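Local coordinates for sialidase B (Streptococcus pneumoniae serotype 4, PDB 4XJW), which cleaves terminal sialic acid residues from oligosaccharides, glycoproteins and glycolipids and acts as an intramolecular trans-sialidase, at residues A[52-56]-A[57-61]; A[458-461]-A[462-465]. The protein carries 1 engineered substitution. All coordinates share one frame; numbering follows the deposited sequence.

Contact 1: residues A[52-56]-A[57-61]; sequences LSNSK and AGFKN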
loop_
_atom_site.group_PDB
_atom_site.type_symbol
_atom_site.label_atom_id
_atom_site.label_comp_id
_atom_site.label_asym_id
_atom_site.label_seq_id
_atom_site.Cartn_x
_atom_site.Cartn_y
_atom_site.Cartn_z
ATOM N N LEU A 52 6.910 -33.296 8.753
ATOM C CA LEU A 52 7.458 -34.214 9.743
ATOM C C LEU A 52 6.264 -34.841 10.434
ATOM O O LEU A 52 5.497 -34.137 11.097
ATOM C CB LEU A 52 8.277 -33.467 10.791
ATOM C CG LEU A 52 9.649 -32.931 10.416
ATOM C CD1 LEU A 52 10.155 -32.031 11.527
ATOM C CD2 LEU A 52 10.612 -34.080 10.173
ATOM N N SER A 53 6.078 -36.149 10.306
ATOM C CA SER A 53 4.852 -36.720 10.844
ATOM C C SER A 53 5.019 -38.052 11.545
ATOM O O SER A 53 5.938 -38.810 11.258
ATOM C CB SER A 53 3.830 -36.907 9.722
ATOM O OG SER A 53 4.270 -37.910 8.824
ATOM N N ASN A 54 4.097 -38.333 12.462
ATOM C CA ASN A 54 3.838 -39.700 12.884
ATOM C C ASN A 54 2.935 -40.284 11.808
ATOM O O ASN A 54 1.789 -39.858 11.653
ATOM C CB ASN A 54 3.142 -39.725 14.245
ATOM C CG ASN A 54 2.868 -41.142 14.743
ATOM O OD1 ASN A 54 2.773 -42.086 13.959
ATOM N ND2 ASN A 54 2.728 -41.286 16.053
ATOM N N SER A 55 3.450 -41.252 11.058
ATOM C CA SER A 55 2.725 -41.780 9.909
ATOM C C SER A 55 1.847 -42.987 10.236
ATOM O O SER A 55 1.249 -43.573 9.341
ATOM C CB SER A 55 3.698 -42.170 8.803
ATOM O OG SER A 55 4.498 -43.268 9.200
ATOM N N LYS A 56 1.766 -43.355 11.510
ATOM C CA LYS A 56 1.049 -44.571 11.896
ATOM C C LYS A 56 -0.463 -44.395 11.923
ATOM O O LYS A 56 -0.973 -43.299 12.167
ATOM C CB LYS A 56 1.543 -45.075 13.251
ATOM C CG LYS A 56 3.002 -45.496 13.233
ATOM C CD LYS A 56 3.419 -46.064 14.571
ATOM C CE LYS A 56 4.829 -46.629 14.512
ATOM N NZ LYS A 56 5.064 -47.623 15.601
ATOM N N ALA A 57 -1.182 -45.489 11.676
ATOM C CA ALA A 57 -2.635 -45.483 11.794
ATOM C C ALA A 57 -3.005 -45.019 13.195
ATOM O O ALA A 57 -2.367 -45.418 14.166
ATOM C CB ALA A 57 -3.194 -46.871 11.527
ATOM N N GLY A 58 -4.015 -44.158 13.295
ATOM C CA GLY A 58 -4.453 -43.648 14.584
ATOM C C GLY A 58 -3.776 -42.358 15.022
ATOM O O GLY A 58 -4.151 -41.780 16.045
ATOM N N PHE A 59 -2.776 -41.904 14.265
ATOM C CA PHE A 59 -2.020 -40.710 14.656
ATOM C C PHE A 59 -1.985 -39.649 13.558
ATOM O O PHE A 59 -0.968 -38.963 13.385
ATOM C CB PHE A 59 -0.594 -41.092 15.072
ATOM C CG PHE A 59 -0.537 -41.934 16.317
ATOM C CD1 PHE A 59 -0.461 -41.336 17.567
ATOM C CD2 PHE A 59 -0.584 -43.320 16.238
ATOM C CE1 PHE A 59 -0.419 -42.105 18.723
ATOM C CE2 PHE A 59 -0.537 -44.096 17.386
ATOM C CZ PHE A 59 -0.456 -43.489 18.630
ATOM N N LYS A 60 -3.086 -39.505 12.824
ATOM C CA LYS A 60 -3.091 -38.628 11.661
ATOM C C LYS A 60 -2.970 -37.153 12.035
ATOM O O LYS A 60 -2.639 -36.336 11.182
ATOM C CB LYS A 60 -4.317 -38.864 10.781
ATOM C CG LYS A 60 -5.580 -38.215 11.289
ATOM C CD LYS A 60 -6.709 -38.421 10.294
ATOM C CE LYS A 60 -7.870 -37.496 10.604
ATOM N NZ LYS A 60 -8.140 -37.434 12.061
ATOM N N ASN A 61 -3.235 -36.815 13.296
ATOM C CA ASN A 61 -3.110 -35.430 13.749
ATOM C C ASN A 61 -1.834 -35.174 14.538
ATOM O O ASN A 61 -1.784 -34.298 15.402
ATOM C CB ASN A 61 -4.347 -35.018 14.554
ATOM C CG ASN A 61 -5.606 -35.057 13.728
ATOM O OD1 ASN A 61 -5.557 -34.939 12.500
ATOM N ND2 ASN A 61 -6.748 -35.236 14.392
#

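Contact 2: residues A[458-461]-A[462-465]; sequences LALK and SSNR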
loop_
_atom_site.group_PDB
_atom_site.type_symbol
_atom_site.label_atom_id
_atom_site.label_comp_id
_atom_site.label_asym_id
_atom_site.label_seq_id
_atom_site.Cartn_x
_atom_site.Cartn_y
_atom_site.Cartn_z
ATOM N N LEU A 458 -0.027 15.746 -13.782
ATOM C CA LEU A 458 0.488 15.847 -15.148
ATOM C C LEU A 458 1.039 17.227 -15.437
ATOM O O LEU A 458 0.350 18.233 -15.278
ATOM C CB LEU A 458 -0.626 15.533 -16.148
ATOM C CG LEU A 458 -0.219 15.638 -17.623
ATOM C CD1 LEU A 458 0.696 14.509 -18.033
ATOM C CD2 LEU A 458 -1.467 15.624 -18.483
ATOM N N ALA A 459 2.311 17.261 -15.820
ATOM C CA ALA A 459 2.952 18.476 -16.291
ATOM C C ALA A 459 2.967 18.426 -17.799
ATOM O O ALA A 459 3.472 17.486 -18.403
ATOM C CB ALA A 459 4.369 18.560 -15.758
ATOM N N LEU A 460 2.401 19.435 -18.439
ATOM C CA LEU A 460 2.324 19.419 -19.897
ATOM C C LEU A 460 3.662 19.727 -20.545
ATOM O O LEU A 460 4.451 20.504 -20.014
ATOM C CB LEU A 460 1.259 20.386 -20.391
ATOM C CG LEU A 460 -0.145 19.882 -20.074
ATOM C CD1 LEU A 460 -1.178 20.784 -20.669
ATOM C CD2 LEU A 460 -0.314 18.450 -20.569
ATOM N N LYS A 461 3.909 19.105 -21.695
ATOM C CA LYS A 461 5.192 19.207 -22.385
ATOM C C LYS A 461 5.521 20.610 -22.904
ATOM O O LYS A 461 6.666 21.052 -22.803
ATOM C CB LYS A 461 5.248 18.203 -23.542
ATOM C CG LYS A 461 5.348 16.743 -23.114
ATOM C CD LYS A 461 6.804 16.300 -22.973
ATOM C CE LYS A 461 6.924 14.884 -22.404
ATOM N NZ LYS A 461 6.312 13.852 -23.286
ATOM N N SER A 462 4.531 21.308 -23.458
ATOM C CA SER A 462 4.785 22.592 -24.127
ATOM C C SER A 462 4.277 23.820 -23.384
ATOM O O SER A 462 4.211 24.909 -23.952
ATOM C CB SER A 462 4.180 22.600 -25.525
ATOM O OG SER A 462 4.870 21.734 -26.396
ATOM N N SER A 463 3.893 23.651 -22.126
ATOM C CA SER A 463 3.495 24.791 -21.307
ATOM C C SER A 463 3.840 24.499 -19.857
ATOM O O SER A 463 4.330 23.413 -19.540
ATOM C CB SER A 463 2.002 25.062 -21.436
ATOM O OG SER A 463 1.262 24.074 -20.746
ATOM N N ASN A 464 3.591 25.468 -18.980
ATOM C CA ASN A 464 3.848 25.304 -17.554
ATOM C C ASN A 464 2.631 24.788 -16.792
ATOM O O ASN A 464 2.602 24.807 -15.559
ATOM C CB ASN A 464 4.344 26.619 -16.943
ATOM C CG ASN A 464 5.748 26.972 -17.394
ATOM O OD1 ASN A 464 6.025 28.115 -17.791
ATOM N ND2 ASN A 464 6.646 25.995 -17.346
ATOM N N ARG A 465 1.631 24.320 -17.528
ATOM C CA ARG A 465 0.384 23.881 -16.919
ATOM C C ARG A 465 0.560 22.614 -16.088
ATOM O O ARG A 465 1.185 21.648 -16.531
ATOM C CB ARG A 465 -0.692 23.663 -17.989
ATOM C CG ARG A 465 -1.977 23.046 -17.444
ATOM C CD ARG A 465 -3.144 23.286 -18.365
ATOM N NE ARG A 465 -3.597 24.673 -18.284
ATOM C CZ ARG A 465 -4.745 25.109 -18.791
ATOM N NH1 ARG A 465 -5.551 24.270 -19.417
ATOM N NH2 ARG A 465 -5.089 26.384 -18.664
#

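Contact 1: residues A[52-56]-A[57-61]
Asn54 ND2 sits over one face of the Phe59 ring, the amide and ring planes only 11° apart, while the rest of the amide lies against Phe59 CB. Asn54 ND2 is 3.3 Å from Phe59 CG, above the base of the ring rather than its middle. Asn54 CG packs on Phe59 CB, at 3.5 Å. Both ends of this amide are tied down. Asn54 OD1 accepts from the backbone N of Lys56 at 2.9 Å, which makes an Asx turn, and ND2 donates to the carbonyl of Asn143. Together these bonds probably fix the rotation of the amide and keep its plane near that of the ring. The side chain reaches Phe59 because its CG is turned anti to the backbone N (chi1 -179°). The chain here is the loop that joins strand 46-53 to strand 63-69, neighbours in an antiparallel sheet of the N-terminal domain. It reverses through a type II beta turn from Lys56 to Phe59, closed by Phe59 N to Lys56 O at 3.1 Å. Gly58 takes the positive-phi position of that turn, where a CB would press on the preceding carbonyl. Lys56 CB approaches the ring obliquely, 4.1 Å from Phe59 CD2. Glu156 receives a hydrogen bond from Gly58 N.

Contact 2: residues A[458-461]-A[462-465]
Leu460 and Arg465 lie side by side across a tight loop, their side chains pointing the same way. In the conformer given, Leu460 CD1 rests along the aliphatic part of the arginine, 3.9 Å from Arg465 CD and nearly as close to its CB and CG. Arg465 extends along the leucine with CG anti to its own backbone N (chi1 173°), then bends at chi3. One backbone hydrogen bond, Leu460 N to Arg465 O at 3.2 Å, closes the loop. Ser463 OG packs against Leu460 CB at 3.7 Å. Ser463 OG also accepts from Arg465 N at 3.2 Å, an ST turn. Within the loop, Leu460 O and Ser463 O come within 2.9 Å of each other. Both accept from Lys296 NZ, whose positive charge probably offsets their repulsion. Farther out, the guanidinium group is held by salt bridges to Asp482 and Glu535. Arg465 NH1 also donates to the carbonyl of Ser533, whose residue the Leu460 side chain touches as well. Glu508 accepts from Lys461 N, and the Lys461 side chain lines the pocket of the bound inhibitor OPX. The loop is the hairpin connection between strands 451-459 and 466-472, antiparallel neighbours in a mixed sheet. Leu460 also reaches the next sheet, touching Glu508 on strand 504-510 and Ile514 on strand 513-518.

How the contacts relate
Both contacts are local turns that link consecutive antiparallel strands, but they share no sheet. Contact 1 comes first along the chain, between strands 46-53 and 63-69 in the N-terminal, concanavalin-like domain. Contact 2 follows some 400 residues later, between strands 451-459 and 466-472 in the beta-propeller part of the chain. The centres of contact 1 and contact 2 are about 69 Å apart, on opposite sides of the chain's centre. The nearest atoms of contact 1 and contact 2 are about 54 Å apart. Neither lies at the probable catalytic residues. Contact 2 alone reaches a ligand pocket, through Lys461 at the bound OPX. Contact 1 is a surface turn of the N-terminal domain.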